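Local structure of ABC-type transport system, sugar-family extracellular solute-binding protein (Peptoclostridium difficile 630, 6HNI) at residues A[190-194]-A[195-199]; A[141-144]-A[145-148]. The protein binds tyrosine as the extracellular lipoprotein component of a probable ABC transport system, and has adhesive properties. The protein carries 1 engineered substitution. One frame throughout, in Å; residues are numbered along the deposited sequence.

Contact 1 (A[190-194]-A[195-199]); sequences KGITT and SNEVN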
loop_
_atom_site.group_PDB
_atom_site.type_symbol
_atom_site.label_atom_id
_atom_site.label_comp_id
_atom_site.label_asym_id
_atom_site.label_seq_id
_atom_site.Cartn_x
_atom_site.Cartn_y
_atom_site.Cartn_z
ATOM N N LYS A 190 17.210 2.399 7.066
ATOM C CA LYS A 190 17.712 1.040 6.970
ATOM C C LYS A 190 17.109 0.390 5.726
ATOM O O LYS A 190 15.983 -0.120 5.728
ATOM C CB LYS A 190 17.417 0.254 8.241
ATOM C CG LYS A 190 17.973 -1.154 8.284
ATOM C CD LYS A 190 19.494 -1.143 8.230
ATOM C CE LYS A 190 20.105 -2.536 8.441
ATOM N NZ LYS A 190 21.531 -2.633 8.023
ATOM N N GLY A 191 17.853 0.463 4.637
ATOM C CA GLY A 191 17.486 -0.178 3.407
ATOM C C GLY A 191 17.788 -1.654 3.428
ATOM O O GLY A 191 18.935 -2.046 3.724
ATOM N N ILE A 192 16.776 -2.467 3.110
ATOM C CA ILE A 192 16.920 -3.921 2.974
ATOM C C ILE A 192 16.354 -4.397 1.630
ATOM O O ILE A 192 15.743 -3.606 0.894
ATOM C CB ILE A 192 16.225 -4.638 4.148
ATOM C CG1 ILE A 192 14.693 -4.389 4.107
ATOM C CG2 ILE A 192 16.867 -4.239 5.492
ATOM C CD1 ILE A 192 13.925 -5.258 5.055
ATOM N N THR A 193 16.578 -5.665 1.291
ATOM C CA THR A 193 16.058 -6.250 0.055
ATOM C C THR A 193 15.377 -7.576 0.233
ATOM O O THR A 193 14.751 -8.025 -0.719
ATOM C CB THR A 193 17.146 -6.432 -1.027
ATOM O OG1 THR A 193 18.196 -7.230 -0.510
ATOM C CG2 THR A 193 17.697 -5.112 -1.475
ATOM N N THR A 194 15.429 -8.177 1.414
ATOM C CA THR A 194 14.885 -9.504 1.673
ATOM C C THR A 194 14.198 -9.547 3.029
ATOM O O THR A 194 14.592 -8.797 3.981
ATOM C CB THR A 194 15.985 -10.599 1.648
ATOM O OG1 THR A 194 16.849 -10.384 2.750
ATOM C CG2 THR A 194 16.765 -10.545 0.381
ATOM N N SER A 195 13.250 -10.450 3.199
ATOM C CA SER A 195 12.576 -10.648 4.472
ATOM C C SER A 195 13.552 -11.156 5.555
ATOM O O SER A 195 13.351 -10.888 6.751
ATOM C CB SER A 195 11.411 -11.636 4.413
ATOM O OG SER A 195 11.819 -12.870 3.913
ATOM N N ASN A 196 14.590 -11.900 5.142
ATOM C CA ASN A 196 15.589 -12.387 6.104
ATOM C C ASN A 196 16.341 -11.264 6.780
ATOM O O ASN A 196 16.907 -11.509 7.842
ATOM C CB ASN A 196 16.536 -13.357 5.416
ATOM C CG ASN A 196 15.937 -14.742 5.251
ATOM O OD1 ASN A 196 15.002 -15.128 5.965
ATOM N ND2 ASN A 196 16.512 -15.522 4.326
ATOM N N GLU A 197 16.392 -10.074 6.203
ATOM C CA GLU A 197 17.068 -8.909 6.781
ATOM C C GLU A 197 16.258 -8.130 7.764
ATOM O O GLU A 197 16.776 -7.227 8.368
ATOM C CB GLU A 197 17.551 -7.955 5.691
ATOM C CG GLU A 197 18.619 -8.477 4.765
ATOM C CD GLU A 197 18.839 -7.581 3.566
ATOM O OE1 GLU A 197 19.847 -6.871 3.469
ATOM O OE2 GLU A 197 18.012 -7.579 2.683
ATOM N N VAL A 198 14.969 -8.430 7.937
ATOM C CA VAL A 198 14.116 -7.638 8.803
ATOM C C VAL A 198 14.602 -7.649 10.266
ATOM O O VAL A 198 14.655 -6.582 10.900
ATOM C CB VAL A 198 12.644 -8.099 8.688
ATOM C CG1 VAL A 198 11.756 -7.507 9.773
ATOM C CG2 VAL A 198 12.114 -7.722 7.299
ATOM N N ASN A 199 14.942 -8.832 10.794
ATOM C CA ASN A 199 15.298 -8.947 12.217
ATOM C C ASN A 199 16.454 -8.025 12.557
ATOM O O ASN A 199 16.346 -7.150 13.455
ATOM C CB ASN A 199 15.635 -10.381 12.543
ATOM C CG ASN A 199 15.842 -10.619 14.041
ATOM O OD1 ASN A 199 16.630 -9.907 14.679
ATOM N ND2 ASN A 199 15.111 -11.581 14.619
HETATM O O HOH W 1 20.163 -5.902 1.123
#
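Glu197 sends CG off beside its own backbone N (chi1 -65°), and the extended chain beyond carries the carboxylate back across the turn to Thr193 and Thr194. Thr194 places OG1 between its backbone N and carbonyl carbon (chi1 67°), 3.3 Å from Glu197 CG, the two side chains crossing at about a right angle. The carboxylate oxygen OE2 of Glu197 is the focus. It accepts a nearly straight bond from Thr193 N at 2.8 Å (N-H...O angle 165°), the donor approaching on the syn side but tilted out of the carboxylate plane. Thr194 N also donates to OE2, at 2.9 Å but bent, hence weakly. The other oxygen, Glu197 OE1, accepts a hydrogen bond from a water 2.6 Å away, and this water also bonds to Thr193 OG1. In return Glu197 N donates to Thr194 O at 3.1 Å, so both the amide and the carboxylate of Glu197 bond to the turn. Accepting from amides just ahead of helix 198-205 is what the glutamate half of a capping box does. On the apolar side, Ile192 CG2 lies 3.8 Å from Glu197 CB, and Ile192 CD1 meets Val198 CG2 over the same distance; Met161 of strand 157-163 touches both Ile192 and Val198. Two amide N-H groups converging on one carboxylate oxygen, with water at its partner, would probably stabilise the anionic form of Glu197.

Contact 2 (A[141-144]-A[145-148]); sequences VDKG and LELL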
loop_
_atom_site.group_PDB
_atom_site.type_symbol
_atom_site.label_atom_id
_atom_site.label_comp_id
_atom_site.label_asym_id
_atom_site.label_seq_id
_atom_site.Cartn_x
_atom_site.Cartn_y
_atom_site.Cartn_z
ATOM N N VAL A 141 3.367 12.139 3.804
ATOM C CA VAL A 141 4.081 11.712 5.028
ATOM C C VAL A 141 3.573 12.521 6.211
ATOM O O VAL A 141 3.567 12.061 7.345
ATOM C CB VAL A 141 5.621 11.844 4.933
ATOM C CG1 VAL A 141 6.186 10.897 3.907
ATOM C CG2 VAL A 141 6.103 13.282 4.716
ATOM N N ASP A 142 3.092 13.732 5.923
ATOM C CA ASP A 142 2.617 14.625 6.963
ATOM C C ASP A 142 1.493 14.012 7.775
ATOM O O ASP A 142 1.366 14.282 8.948
ATOM C CB ASP A 142 2.115 15.965 6.372
ATOM C CG ASP A 142 3.148 16.662 5.473
ATOM O OD1 ASP A 142 3.690 16.066 4.515
ATOM O OD2 ASP A 142 3.393 17.851 5.679
ATOM N N LYS A 143 0.659 13.185 7.153
ATOM C CA LYS A 143 -0.480 12.610 7.867
ATOM C C LYS A 143 -0.056 11.727 9.024
ATOM O O LYS A 143 -0.610 11.778 10.089
ATOM C CB LYS A 143 -1.380 11.819 6.905
ATOM C CG LYS A 143 -2.074 12.714 5.872
ATOM C CD LYS A 143 -3.168 13.569 6.487
ATOM C CE LYS A 143 -3.963 14.312 5.405
ATOM N NZ LYS A 143 -4.990 15.155 6.064
ATOM N N GLY A 144 0.905 10.871 8.778
ATOM C CA GLY A 144 1.435 10.061 9.863
ATOM C C GLY A 144 2.266 10.847 10.861
ATOM O O GLY A 144 2.148 10.641 12.076
ATOM N N LEU A 145 3.078 11.776 10.372
ATOM C CA LEU A 145 3.959 12.531 11.254
ATOM C C LEU A 145 3.204 13.506 12.173
ATOM O O LEU A 145 3.694 13.831 13.241
ATOM C CB LEU A 145 5.090 13.167 10.440
ATOM C CG LEU A 145 5.998 12.123 9.754
ATOM C CD1 LEU A 145 7.080 12.794 8.935
ATOM C CD2 LEU A 145 6.582 11.077 10.679
ATOM N N GLU A 146 2.002 13.916 11.783
ATOM C CA GLU A 146 1.023 14.640 12.657
ATOM C C GLU A 146 0.781 13.922 13.970
ATOM O O GLU A 146 0.539 14.552 15.001
ATOM C CB GLU A 146 -0.378 14.832 11.937
ATOM C CG GLU A 146 -0.458 16.006 10.989
ATOM C CD GLU A 146 -1.744 16.079 10.149
ATOM O OE1 GLU A 146 -2.838 15.634 10.617
ATOM O OE2 GLU A 146 -1.661 16.597 9.012
ATOM N N LEU A 147 0.851 12.597 13.934
ATOM C CA LEU A 147 0.586 11.795 15.100
ATOM C C LEU A 147 1.690 11.836 16.147
ATOM O O LEU A 147 1.461 11.452 17.277
ATOM C CB LEU A 147 0.277 10.359 14.693
ATOM C CG LEU A 147 -0.916 10.183 13.708
ATOM C CD1 LEU A 147 -1.034 8.697 13.480
ATOM C CD2 LEU A 147 -2.192 10.821 14.256
ATOM N N LEU A 148 2.878 12.309 15.778
ATOM C CA LEU A 148 3.930 12.489 16.769
ATOM C C LEU A 148 3.510 13.445 17.871
ATOM O O LEU A 148 3.869 13.234 19.023
ATOM C CB LEU A 148 5.207 12.944 16.088
ATOM C CG LEU A 148 5.855 11.991 15.105
ATOM C CD1 LEU A 148 7.106 12.611 14.475
ATOM C CD2 LEU A 148 6.137 10.626 15.716
#
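Val141 and Leu145 are joined by a regular helical bond: Leu145 N donates to Val141 O at 3.1 Å, almost straight at 165°. One residue on, Glu146 N donates to Asp142 O at 2.9 Å. The next bond spans only three residues, with Leu147 N donating to Gly144 O at 3.0 Å from above the carbonyl plane. Leu148 N then donates to Leu145 O at 3.1 Å, closing a type I turn from Leu145 to Leu148. The amides of residues 145 to 148 are thus all satisfied by carbonyls of the same short run, first four residues back and then three, and this change of spacing is the evidence that the winding tightens here. Side chains lie against the accepting carbonyls. Leu145 CG is 3.4 Å from Val141 O, while Glu146 holds CG anti to the carbonyl carbon (chi1 -82°), which sets this carbon 3.2 Å from Asp142 O. The carboxylate of Glu146 comes near the ammonium group of Lys143 without touching it, NZ to OE2 being 4.7 Å, an attraction that is probably modest. The end of helix 141-145 and the turn after it are covered by three elements: Leu145 touches Leu176 and Tyr179 of helix 167-183 and Tyr213 of strand 211-214, where Leu148 also lies on Val211, and Glu146 and Leu147 reach Gln254 and Ala252 of strand 252-255.

Contact 2 precedes contact 1 along the chain, and the two do not touch: their centres are 24 Å apart and their nearest atoms about 14 Å. From contact 2 the chain passes through helix 148-151, strand 157-163 and helix 167-183 before strand 186-192 enters contact 1. That strand lies at the outer edge of a four-stranded parallel sheet, whereas contact 2 packs against helix 167-183 and strand 211-214 of that sheet. Contact 1 turns from a strand into a helix; contact 2 joins two short helices. Neither lies beside the bound tyrosine: the side chains of Ile192 and Val141 are about 13 Å and 12 Å from it.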